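Local coordinates for minor fimbrium tip subunit Mfa3 (Porphyromonas gingivalis ATCC 33277, PDB 5NF4), which forms part of the tip of the minor fimbriae, surface filaments that mediate biofilm formation and adhesion to host cells and other oral bacteria, at residues Val196-Val207 / Asn247-Glu255; Asp289-Gly297 / Ser317-Tyr328. All blocks are in the same frame, centred on the assembly; numbering follows the deposited sequence.

Interaction 1. Residues Val196-Val207 / Asn247-Glu255; sequences VAKLDVNIVEGV and NQWLGYMPE
Two neighbouring antiparallel strands of a beta-sandwich domain, 196-205 and 248-254, pair here from Val-196 opposite Pro-254 to Asn-202 opposite Gln-248. Seven backbone hydrogen bonds join them, the last from Ile-203 N to Asn-247 O at 2.8 Å. Ala-197, Leu-199, Val-201, Trp-249 and Met-253 all face the same side, where Leu-240 and Ile-213 of neighbouring strands pack on Val-201 and Trp-249, and Leu-215 on Met-253. Met-253 folds back toward its partner strand: chi1 of 60° sets CG between its backbone N and carbonyl carbon, and further bends bring CE to 4.2 Å from Leu-199 CB. At the far end the benzo part of the Trp-249 indole is gripped by two aliphatic residues. Val-207 CG2 meets its edge, 3.6 Å from Trp-249 CH2, while Ile-203 CG1 comes in obliquely, 3.7 Å from Trp-249 CZ3.

The other face carries Lys-198, Asp-200, Asn-202, Gln-248, Leu-250 and Tyr-252. Gln-248, stretched out with CG anti to its backbone N (chi1 176°), sends NE2 to Asp-200 OD1 over 2.9 Å in a nearly straight bond at 178°. The carboxylate oxygen receives it on its syn side, somewhat out of plane. Asn-202 ND2 reaches that same OD1 from the opposite face of the carboxylate, so two amides fix its rotation, and His-325 holds OD2. Leu-250 CD2 lies against the carboxylate carbon, Asp-200 CG, at 3.7 Å. Lys-198 runs extended beside Tyr-252, its CG 3.7 Å from Tyr-252 CE2, and both polar ends go to Glu-66. One apolar face turned to the core and one largely polar face knit by side-chain bonds is the two-sided pattern of a beta-sandwich strand pair, in this member of the fimbrillin superfamily.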
loop_
_atom_site.group_PDB
_atom_site.type_symbol
_atom_site.label_atom_id
_atom_site.label_comp_id
_atom_site.label_asym_id
_atom_site.label_seq_id
_atom_site.Cartn_x
_atom_site.Cartn_y
_atom_site.Cartn_z
ATOM N N VAL A 196 0.465 0.745 -1.763
ATOM C CA VAL A 196 1.929 0.654 -1.744
ATOM C C VAL A 196 2.427 0.509 -0.310
ATOM O O VAL A 196 1.703 0.827 0.649
ATOM C CB VAL A 196 2.615 1.899 -2.401
ATOM C CG1 VAL A 196 2.319 1.965 -3.909
ATOM C CG2 VAL A 196 2.193 3.188 -1.745
ATOM N N ALA A 197 3.657 0.019 -0.200
ATOM C CA ALA A 197 4.448 0.027 1.028
ATOM C C ALA A 197 5.463 1.181 0.967
ATOM O O ALA A 197 5.763 1.677 -0.111
ATOM C CB ALA A 197 5.179 -1.325 1.214
ATOM N N LYS A 198 5.964 1.604 2.122
ATOM C CA LYS A 198 6.966 2.664 2.201
ATOM C C LYS A 198 8.291 2.058 2.613
ATOM O O LYS A 198 8.374 1.343 3.622
ATOM C CB LYS A 198 6.504 3.725 3.186
ATOM C CG LYS A 198 7.455 4.881 3.444
ATOM C CD LYS A 198 6.823 5.891 4.400
ATOM C CE LYS A 198 7.736 7.058 4.685
ATOM N NZ LYS A 198 7.032 8.135 5.424
ATOM N N LEU A 199 9.328 2.354 1.827
ATOM C CA LEU A 199 10.667 1.900 2.120
ATOM C C LEU A 199 11.451 3.089 2.631
ATOM O O LEU A 199 11.488 4.131 1.987
ATOM C CB LEU A 199 11.326 1.311 0.874
ATOM C CG LEU A 199 12.803 0.928 1.011
ATOM C CD1 LEU A 199 12.990 -0.232 2.006
ATOM C CD2 LEU A 199 13.363 0.557 -0.339
ATOM N N ASP A 200 12.059 2.917 3.799
ATOM C CA ASP A 200 12.596 4.000 4.586
ATOM C C ASP A 200 14.015 3.625 5.003
ATOM O O ASP A 200 14.191 2.852 5.931
ATOM C CB ASP A 200 11.678 4.213 5.801
ATOM C CG ASP A 200 11.947 5.482 6.554
ATOM O OD1 ASP A 200 13.066 6.035 6.467
ATOM O OD2 ASP A 200 11.011 5.927 7.269
ATOM N N VAL A 201 15.021 4.139 4.298
ATOM C CA VAL A 201 16.419 3.775 4.554
ATOM C C VAL A 201 17.207 4.938 5.166
ATOM O O VAL A 201 17.325 6.026 4.598
ATOM C CB VAL A 201 17.094 3.285 3.250
ATOM C CG1 VAL A 201 18.543 2.933 3.487
ATOM C CG2 VAL A 201 16.355 2.070 2.692
ATOM N N ASN A 202 17.748 4.680 6.353
ATOM C CA ASN A 202 18.417 5.687 7.137
ATOM C C ASN A 202 19.877 5.342 7.391
ATOM O O ASN A 202 20.185 4.279 7.936
ATOM C CB ASN A 202 17.687 5.868 8.467
ATOM C CG ASN A 202 16.228 6.307 8.278
ATOM O OD1 ASN A 202 15.927 7.501 8.275
ATOM N ND2 ASN A 202 15.344 5.353 8.079
ATOM N N ILE A 203 20.775 6.219 6.959
ATOM C CA ILE A 203 22.207 5.991 7.151
ATOM C C ILE A 203 22.622 6.665 8.440
ATOM O O ILE A 203 22.902 7.871 8.493
ATOM C CB ILE A 203 23.049 6.521 5.955
ATOM C CG1 ILE A 203 22.415 6.109 4.624
ATOM C CG2 ILE A 203 24.495 6.076 6.074
ATOM C CD1 ILE A 203 22.085 4.643 4.475
ATOM N N VAL A 204 22.679 5.870 9.497
ATOM C CA VAL A 204 23.027 6.396 10.811
ATOM C C VAL A 204 24.525 6.742 10.944
ATOM O O VAL A 204 24.920 7.584 11.738
ATOM C CB VAL A 204 22.598 5.388 11.890
ATOM C CG1 VAL A 204 21.111 5.132 11.797
ATOM C CG2 VAL A 204 23.318 4.092 11.717
ATOM N N GLU A 205 25.346 6.094 10.126
ATOM C CA GLU A 205 26.767 6.313 10.151
ATOM C C GLU A 205 27.371 5.975 8.782
ATOM O O GLU A 205 26.921 5.033 8.130
ATOM C CB GLU A 205 27.355 5.479 11.296
ATOM C CG GLU A 205 28.731 4.964 11.174
ATOM C CD GLU A 205 29.140 4.220 12.446
ATOM O OE1 GLU A 205 28.335 4.193 13.419
ATOM O OE2 GLU A 205 30.251 3.662 12.465
ATOM N N GLY A 206 28.364 6.773 8.366
ATOM C CA GLY A 206 29.117 6.528 7.144
ATOM C C GLY A 206 28.458 6.971 5.845
ATOM O O GLY A 206 28.773 6.440 4.772
ATOM N N VAL A 207 27.551 7.943 5.926
ATOM C CA VAL A 207 26.851 8.428 4.743
ATOM C C VAL A 207 27.844 9.063 3.737
ATOM O O VAL A 207 27.548 9.167 2.546
ATOM C CB VAL A 207 25.733 9.443 5.123
ATOM C CG1 VAL A 207 26.303 10.776 5.577
ATOM C CG2 VAL A 207 24.766 9.633 3.967
ATOM N N ASN A 247 19.858 12.172 6.359
ATOM C CA ASN A 247 20.449 10.879 6.002
ATOM C C ASN A 247 19.382 9.813 5.815
ATOM O O ASN A 247 19.616 8.604 5.989
ATOM C CB ASN A 247 21.468 10.475 7.068
ATOM C CG ASN A 247 22.649 11.408 7.099
ATOM O OD1 ASN A 247 22.962 12.038 6.091
ATOM N ND2 ASN A 247 23.311 11.521 8.257
ATOM N N GLN A 248 18.206 10.290 5.411
ATOM C CA GLN A 248 17.072 9.449 5.125
ATOM C C GLN A 248 16.756 9.427 3.622
ATOM O O GLN A 248 16.652 10.480 3.001
ATOM C CB GLN A 248 15.852 9.933 5.899
ATOM C CG GLN A 248 14.584 9.138 5.573
ATOM C CD GLN A 248 13.358 9.709 6.278
ATOM O OE1 GLN A 248 13.194 10.931 6.385
ATOM N NE2 GLN A 248 12.510 8.832 6.777
ATOM N N TRP A 249 16.620 8.216 3.078
ATOM C CA TRP A 249 16.184 7.974 1.692
ATOM C C TRP A 249 14.843 7.232 1.635
ATOM O O TRP A 249 14.620 6.256 2.358
ATOM C CB TRP A 249 17.242 7.161 0.921
ATOM C CG TRP A 249 18.391 8.014 0.379
ATOM C CD1 TRP A 249 18.546 8.448 -0.917
ATOM C CD2 TRP A 249 19.522 8.528 1.106
ATOM N NE1 TRP A 249 19.691 9.197 -1.037
ATOM C CE2 TRP A 249 20.310 9.269 0.188
ATOM C CE3 TRP A 249 19.942 8.444 2.439
ATOM C CZ2 TRP A 249 21.493 9.896 0.553
ATOM C CZ3 TRP A 249 21.119 9.086 2.810
ATOM C CH2 TRP A 249 21.883 9.807 1.867
ATOM N N LEU A 250 13.968 7.645 0.722
ATOM C CA LEU A 250 12.630 7.039 0.642
ATOM C C LEU A 250 12.296 6.524 -0.739
ATOM O O LEU A 250 12.718 7.096 -1.749
ATOM C CB LEU A 250 11.544 8.054 1.042
ATOM C CG LEU A 250 11.562 8.597 2.462
ATOM C CD1 LEU A 250 10.432 9.625 2.601
ATOM C CD2 LEU A 250 11.413 7.472 3.499
ATOM N N GLY A 251 11.506 5.462 -0.749
ATOM C CA GLY A 251 10.799 5.027 -1.935
ATOM C C GLY A 251 9.509 4.299 -1.570
ATOM O O GLY A 251 9.192 4.064 -0.387
ATOM N N TYR A 252 8.761 3.926 -2.593
ATOM C CA TYR A 252 7.511 3.197 -2.397
ATOM C C TYR A 252 7.378 2.111 -3.437
ATOM O O TYR A 252 7.935 2.205 -4.519
ATOM C CB TYR A 252 6.295 4.145 -2.476
ATOM C CG TYR A 252 6.426 5.369 -1.614
ATOM C CD1 TYR A 252 7.096 6.499 -2.066
ATOM C CD2 TYR A 252 5.905 5.399 -0.328
ATOM C CE1 TYR A 252 7.209 7.610 -1.281
ATOM C CE2 TYR A 252 6.017 6.518 0.449
ATOM C CZ TYR A 252 6.683 7.614 -0.026
ATOM O OH TYR A 252 6.830 8.742 0.745
ATOM N N MET A 253 6.627 1.067 -3.114
ATOM C CA MET A 253 6.401 0.031 -4.092
ATOM C C MET A 253 5.086 -0.698 -3.838
ATOM O O MET A 253 4.612 -0.770 -2.694
ATOM C CB MET A 253 7.527 -1.002 -4.107
ATOM C CG MET A 253 7.758 -1.740 -2.826
ATOM S SD MET A 253 8.473 -0.757 -1.483
ATOM C CE MET A 253 9.463 -2.082 -0.727
ATOM N N PRO A 254 4.522 -1.251 -4.903
ATOM C CA PRO A 254 3.285 -1.992 -4.651
ATOM C C PRO A 254 3.507 -3.256 -3.833
ATOM O O PRO A 254 4.598 -3.819 -3.798
ATOM C CB PRO A 254 2.793 -2.335 -6.042
ATOM C CG PRO A 254 3.513 -1.411 -6.969
ATOM C CD PRO A 254 4.859 -1.239 -6.337
ATOM N N GLU A 255 2.454 -3.690 -3.162
ATOM C CA GLU A 255 2.429 -5.011 -2.560
ATOM C C GLU A 255 2.980 -6.046 -3.518
ATOM O O GLU A 255 2.691 -6.008 -4.713
ATOM C CB GLU A 255 0.982 -5.352 -2.162
ATOM C CG GLU A 255 0.797 -6.684 -1.527
ATOM C CD GLU A 255 -0.601 -6.798 -1.017
ATOM O OE1 GLU A 255 -0.845 -6.356 0.130
ATOM O OE2 GLU A 255 -1.449 -7.273 -1.800
#

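Interaction 2. Residues Asp289-Gly297 / Ser317-Tyr328; sequences DVPIITHEG and SYTVYRNRHYIY
Val-290 opens the contact at the end of strand 287-291, its CG1 lying 4.2 Å from Tyr-328 CE2. Pro-291 follows with CB at the edge of the Tyr-318 ring, whose hydroxyl is anchored by Ala-308 O. Ile-292 then packs against three side chains: CG2, anti to the backbone N, approaches Tyr-326 CD2 at 3.9 Å and also touches Val-320 CG2 and the Tyr-328 hydroxyl. That hydroxyl is paired with Tyr-304. The carbonyl O of Ile-292 shares a water with Tyr-318 O, bridging the two backbones.

Ile-293 CG2 approaches the Tyr-318 ring obliquely, 3.8 Å from Tyr-318 CD1, while Ile-293 O lies in the plane of the Tyr-326 ring at the edge, 3.2 Å from Tyr-326 CE2. Thr-294 is the polar centre. Its N donates to Ser-317 O, and its OG1, turned anti to the carbonyl carbon (chi1 -63°), gives its proton to Thr-319 O at 2.5 Å, nearly in line with that carbonyl. The same OG1 accepts from Tyr-326 OH at 2.8 Å, and Tyr-326 OH in turn accepts from Tyr-321 N, so a relay of three bonds ties both loops to strand 324-332. A second water joins Thr-294 O to Ser-317 N. Glu-296, poorly ordered, ends the run with a salt bridge: OE2 meets Arg-324 NH2 at 2.6 Å through its syn lone pair, carboxylate and guanidinium only 9° from coplanar.

Together the two loops lie over one side of strand 324-332, whose Tyr-326 reaches both loops, while Tyr-328 meets 290-293. Ile-343 and Val-339 of strand 337-345 flank these rings, Phe-278 of strand 277-282 backs Ile-292, and helix 304-308 supplies both Tyr-304 and Ala-308.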
loop_
_atom_site.group_PDB
_atom_site.type_symbol
_atom_site.label_atom_id
_atom_site.label_comp_id
_atom_site.label_asym_id
_atom_site.label_seq_id
_atom_site.Cartn_x
_atom_site.Cartn_y
_atom_site.Cartn_z
ATOM N N ASP A 289 23.557 -5.769 -1.539
ATOM C CA ASP A 289 22.140 -6.029 -1.773
ATOM C C ASP A 289 21.474 -6.451 -0.477
ATOM O O ASP A 289 21.959 -7.320 0.244
ATOM C CB ASP A 289 21.950 -7.097 -2.834
ATOM C CG ASP A 289 22.366 -6.635 -4.225
ATOM O OD1 ASP A 289 22.338 -5.421 -4.503
ATOM O OD2 ASP A 289 22.685 -7.504 -5.056
ATOM N N VAL A 290 20.367 -5.792 -0.171
ATOM C CA VAL A 290 19.666 -6.000 1.077
ATOM C C VAL A 290 18.253 -6.438 0.734
ATOM O O VAL A 290 17.429 -5.627 0.350
ATOM C CB VAL A 290 19.627 -4.748 1.920
ATOM C CG1 VAL A 290 18.921 -4.997 3.282
ATOM C CG2 VAL A 290 21.064 -4.216 2.131
ATOM N N PRO A 291 17.984 -7.734 0.831
ATOM C CA PRO A 291 16.614 -8.214 0.573
ATOM C C PRO A 291 15.651 -7.628 1.590
ATOM O O PRO A 291 16.002 -7.484 2.761
ATOM C CB PRO A 291 16.738 -9.740 0.714
ATOM C CG PRO A 291 18.187 -10.029 0.553
ATOM C CD PRO A 291 18.888 -8.839 1.180
ATOM N N ILE A 292 14.448 -7.309 1.134
ATOM C CA ILE A 292 13.393 -6.757 1.975
ATOM C C ILE A 292 12.488 -7.904 2.423
ATOM O O ILE A 292 12.132 -8.754 1.609
ATOM C CB ILE A 292 12.626 -5.683 1.193
ATOM C CG1 ILE A 292 13.563 -4.511 0.876
ATOM C CG2 ILE A 292 11.412 -5.198 1.974
ATOM C CD1 ILE A 292 13.026 -3.606 -0.211
ATOM N N ILE A 293 12.199 -7.973 3.720
ATOM C CA ILE A 293 11.363 -9.035 4.282
ATOM C C ILE A 293 10.276 -8.447 5.151
ATOM O O ILE A 293 10.359 -7.284 5.546
ATOM C CB ILE A 293 12.175 -10.019 5.120
ATOM C CG1 ILE A 293 12.626 -9.383 6.458
ATOM C CG2 ILE A 293 13.392 -10.457 4.352
ATOM C CD1 ILE A 293 13.525 -10.274 7.301
ATOM N N THR A 294 9.271 -9.270 5.443
ATOM C CA THR A 294 8.287 -8.972 6.466
ATOM C C THR A 294 8.516 -9.922 7.618
ATOM O O THR A 294 8.272 -11.128 7.508
ATOM C CB THR A 294 6.837 -9.120 5.933
ATOM O OG1 THR A 294 6.622 -8.166 4.882
ATOM C CG2 THR A 294 5.858 -8.897 7.035
ATOM N N HIS A 295 8.977 -9.376 8.738
ATOM C CA HIS A 295 9.242 -10.172 9.926
ATOM C C HIS A 295 8.967 -9.397 11.186
ATOM O O HIS A 295 9.551 -8.339 11.398
ATOM C CB HIS A 295 10.703 -10.639 9.919
ATOM C CG HIS A 295 11.023 -11.580 11.028
ATOM N ND1 HIS A 295 10.649 -12.906 11.009
ATOM C CD2 HIS A 295 11.663 -11.384 12.204
ATOM C CE1 HIS A 295 11.045 -13.485 12.129
ATOM N NE2 HIS A 295 11.666 -12.585 12.867
ATOM N N GLU A 296 8.031 -9.911 11.990
ATOM C CA GLU A 296 7.695 -9.369 13.300
ATOM C C GLU A 296 8.568 -10.017 14.358
ATOM O O GLU A 296 8.846 -11.215 14.305
ATOM C CB GLU A 296 6.221 -9.631 13.653
ATOM C CG GLU A 296 5.221 -9.300 12.561
ATOM C CD GLU A 296 5.027 -7.809 12.367
ATOM O OE1 GLU A 296 5.416 -7.033 13.269
ATOM O OE2 GLU A 296 4.480 -7.419 11.309
ATOM N N GLY A 297 8.979 -9.230 15.337
ATOM C CA GLY A 297 9.675 -9.788 16.480
ATOM C C GLY A 297 11.134 -10.019 16.194
ATOM O O GLY A 297 11.662 -9.545 15.198
ATOM N N SER A 317 9.767 -14.480 5.344
ATOM C CA SER A 317 8.767 -14.123 4.356
ATOM C C SER A 317 9.254 -12.886 3.610
ATOM O O SER A 317 9.608 -11.879 4.236
ATOM C CB SER A 317 7.439 -13.848 5.008
ATOM O OG SER A 317 6.567 -13.319 4.045
ATOM N N TYR A 318 9.265 -12.955 2.281
ATOM C CA TYR A 318 9.699 -11.851 1.440
ATOM C C TYR A 318 8.539 -11.061 0.858
ATOM O O TYR A 318 8.737 -10.138 0.069
ATOM C CB TYR A 318 10.573 -12.360 0.298
ATOM C CG TYR A 318 11.857 -13.004 0.742
ATOM C CD1 TYR A 318 13.005 -12.228 0.972
ATOM C CD2 TYR A 318 11.939 -14.390 0.948
ATOM C CE1 TYR A 318 14.192 -12.803 1.363
ATOM C CE2 TYR A 318 13.134 -14.975 1.364
ATOM C CZ TYR A 318 14.262 -14.172 1.538
ATOM O OH TYR A 318 15.452 -14.706 1.956
ATOM N N THR A 319 7.323 -11.398 1.261
ATOM C CA THR A 319 6.209 -10.630 0.801
ATOM C C THR A 319 6.342 -9.199 1.317
ATOM O O THR A 319 6.689 -8.976 2.472
ATOM C CB THR A 319 4.896 -11.234 1.273
ATOM O OG1 THR A 319 4.668 -12.471 0.572
ATOM C CG2 THR A 319 3.692 -10.265 1.068
ATOM N N VAL A 320 6.071 -8.249 0.436
ATOM C CA VAL A 320 5.932 -6.850 0.799
ATOM C C VAL A 320 4.432 -6.560 0.878
ATOM O O VAL A 320 3.756 -6.681 -0.120
ATOM C CB VAL A 320 6.592 -5.945 -0.242
ATOM C CG1 VAL A 320 6.356 -4.455 0.045
ATOM C CG2 VAL A 320 8.107 -6.246 -0.347
ATOM N N TYR A 321 3.939 -6.159 2.040
ATOM C CA TYR A 321 2.511 -5.913 2.256
ATOM C C TYR A 321 2.116 -4.445 2.061
ATOM O O TYR A 321 2.841 -3.532 2.476
ATOM C CB TYR A 321 2.128 -6.363 3.660
ATOM C CG TYR A 321 2.100 -7.865 3.831
ATOM C CD1 TYR A 321 1.006 -8.614 3.398
ATOM C CD2 TYR A 321 3.161 -8.537 4.405
ATOM C CE1 TYR A 321 0.985 -9.995 3.534
ATOM C CE2 TYR A 321 3.148 -9.914 4.546
ATOM C CZ TYR A 321 2.047 -10.638 4.110
ATOM O OH TYR A 321 2.038 -12.003 4.251
ATOM N N ARG A 322 0.929 -4.212 1.496
ATOM C CA ARG A 322 0.465 -2.837 1.336
ATOM C C ARG A 322 0.364 -2.100 2.667
ATOM O O ARG A 322 0.038 -2.690 3.703
ATOM C CB ARG A 322 -0.899 -2.808 0.657
ATOM C CG ARG A 322 -2.012 -3.399 1.505
ATOM C CD ARG A 322 -3.342 -3.541 0.728
ATOM N NE ARG A 322 -3.159 -4.411 -0.426
ATOM C CZ ARG A 322 -3.606 -4.165 -1.648
ATOM N NH1 ARG A 322 -4.357 -3.080 -1.891
ATOM N NH2 ARG A 322 -3.293 -5.014 -2.629
ATOM N N ASN A 323 0.608 -0.801 2.618
ATOM C CA ASN A 323 0.352 0.109 3.714
ATOM C C ASN A 323 1.182 -0.221 4.955
ATOM O O ASN A 323 0.817 0.131 6.067
ATOM C CB ASN A 323 -1.142 0.122 4.054
ATOM C CG ASN A 323 -1.628 1.497 4.535
ATOM O OD1 ASN A 323 -1.334 2.526 3.938
ATOM N ND2 ASN A 323 -2.379 1.501 5.625
ATOM N N ARG A 324 2.323 -0.870 4.742
ATOM C CA ARG A 324 3.261 -1.093 5.829
ATOM C C ARG A 324 4.512 -0.253 5.566
ATOM O O ARG A 324 4.783 0.161 4.433
ATOM C CB ARG A 324 3.631 -2.571 5.956
ATOM C CG ARG A 324 2.424 -3.490 6.238
ATOM C CD ARG A 324 1.797 -3.273 7.609
ATOM N NE ARG A 324 2.634 -3.685 8.741
ATOM C CZ ARG A 324 2.935 -4.947 9.055
ATOM N NH1 ARG A 324 2.503 -5.964 8.311
ATOM N NH2 ARG A 324 3.694 -5.192 10.115
ATOM N N HIS A 325 5.258 -0.031 6.629
ATOM C CA HIS A 325 6.434 0.845 6.612
ATOM C C HIS A 325 7.670 0.019 6.977
ATOM O O HIS A 325 7.777 -0.482 8.106
ATOM C CB HIS A 325 6.147 1.977 7.599
ATOM C CG HIS A 325 7.149 3.095 7.627
ATOM N ND1 HIS A 325 7.067 4.115 8.556
ATOM C CD2 HIS A 325 8.244 3.362 6.872
ATOM C CE1 HIS A 325 8.064 4.962 8.370
ATOM N NE2 HIS A 325 8.793 4.528 7.356
ATOM N N TYR A 326 8.588 -0.112 6.013
ATOM C CA TYR A 326 9.807 -0.899 6.124
ATOM C C TYR A 326 10.960 0.059 6.396
ATOM O O TYR A 326 11.309 0.893 5.550
ATOM C CB TYR A 326 10.044 -1.716 4.841
ATOM C CG TYR A 326 8.972 -2.765 4.615
ATOM C CD1 TYR A 326 7.733 -2.407 4.094
ATOM C CD2 TYR A 326 9.175 -4.090 4.974
ATOM C CE1 TYR A 326 6.705 -3.354 3.932
ATOM C CE2 TYR A 326 8.159 -5.060 4.799
ATOM C CZ TYR A 326 6.924 -4.670 4.281
ATOM O OH TYR A 326 5.882 -5.591 4.142
ATOM N N ILE A 327 11.520 -0.050 7.597
ATOM C CA ILE A 327 12.498 0.917 8.089
ATOM C C ILE A 327 13.849 0.246 8.304
ATOM O O ILE A 327 13.971 -0.723 9.055
ATOM C CB ILE A 327 12.011 1.575 9.404
ATOM C CG1 ILE A 327 10.643 2.232 9.183
ATOM C CG2 ILE A 327 13.017 2.623 9.902
ATOM C CD1 ILE A 327 9.909 2.574 10.468
ATOM N N TYR A 328 14.867 0.777 7.628
ATOM C CA TYR A 328 16.232 0.293 7.756
ATOM C C TYR A 328 17.132 1.362 8.338
ATOM O O TYR A 328 17.032 2.556 8.008
ATOM C CB TYR A 328 16.764 -0.172 6.382
ATOM C CG TYR A 328 16.002 -1.375 5.913
ATOM C CD1 TYR A 328 14.792 -1.232 5.250
ATOM C CD2 TYR A 328 16.453 -2.664 6.189
ATOM C CE1 TYR A 328 14.071 -2.331 4.843
ATOM C CE2 TYR A 328 15.725 -3.777 5.791
ATOM C CZ TYR A 328 14.546 -3.601 5.110
ATOM O OH TYR A 328 13.815 -4.700 4.737
HETATM O O HOH W 1 10.865 -8.828 -0.938
HETATM O O HOH W 2 9.801 -13.345 7.984
#

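The centres of interaction 1 and interaction 2 stand 11 Å apart, and strand 324-332 connects them, since it runs parallel to strand 180-205 as its neighbour in the sheet. The 196-205 part of strand 180-205 therefore sits between 248-254 and 324-332. Across this seam Tyr-328 N lies 2.8 Å from Asp-200 O, and His-325 NE2 is 2.6 Å from Asp-200 OD2, which extends the polar face of interaction 1 onto the next strand. On the other face, Ala-197 CB comes within 3.5 Å of Tyr-321 O, and its side chain touches Val-320 and Tyr-326. The apolar side of 196-207 is thus shared with residues that receive the 289-297 loop.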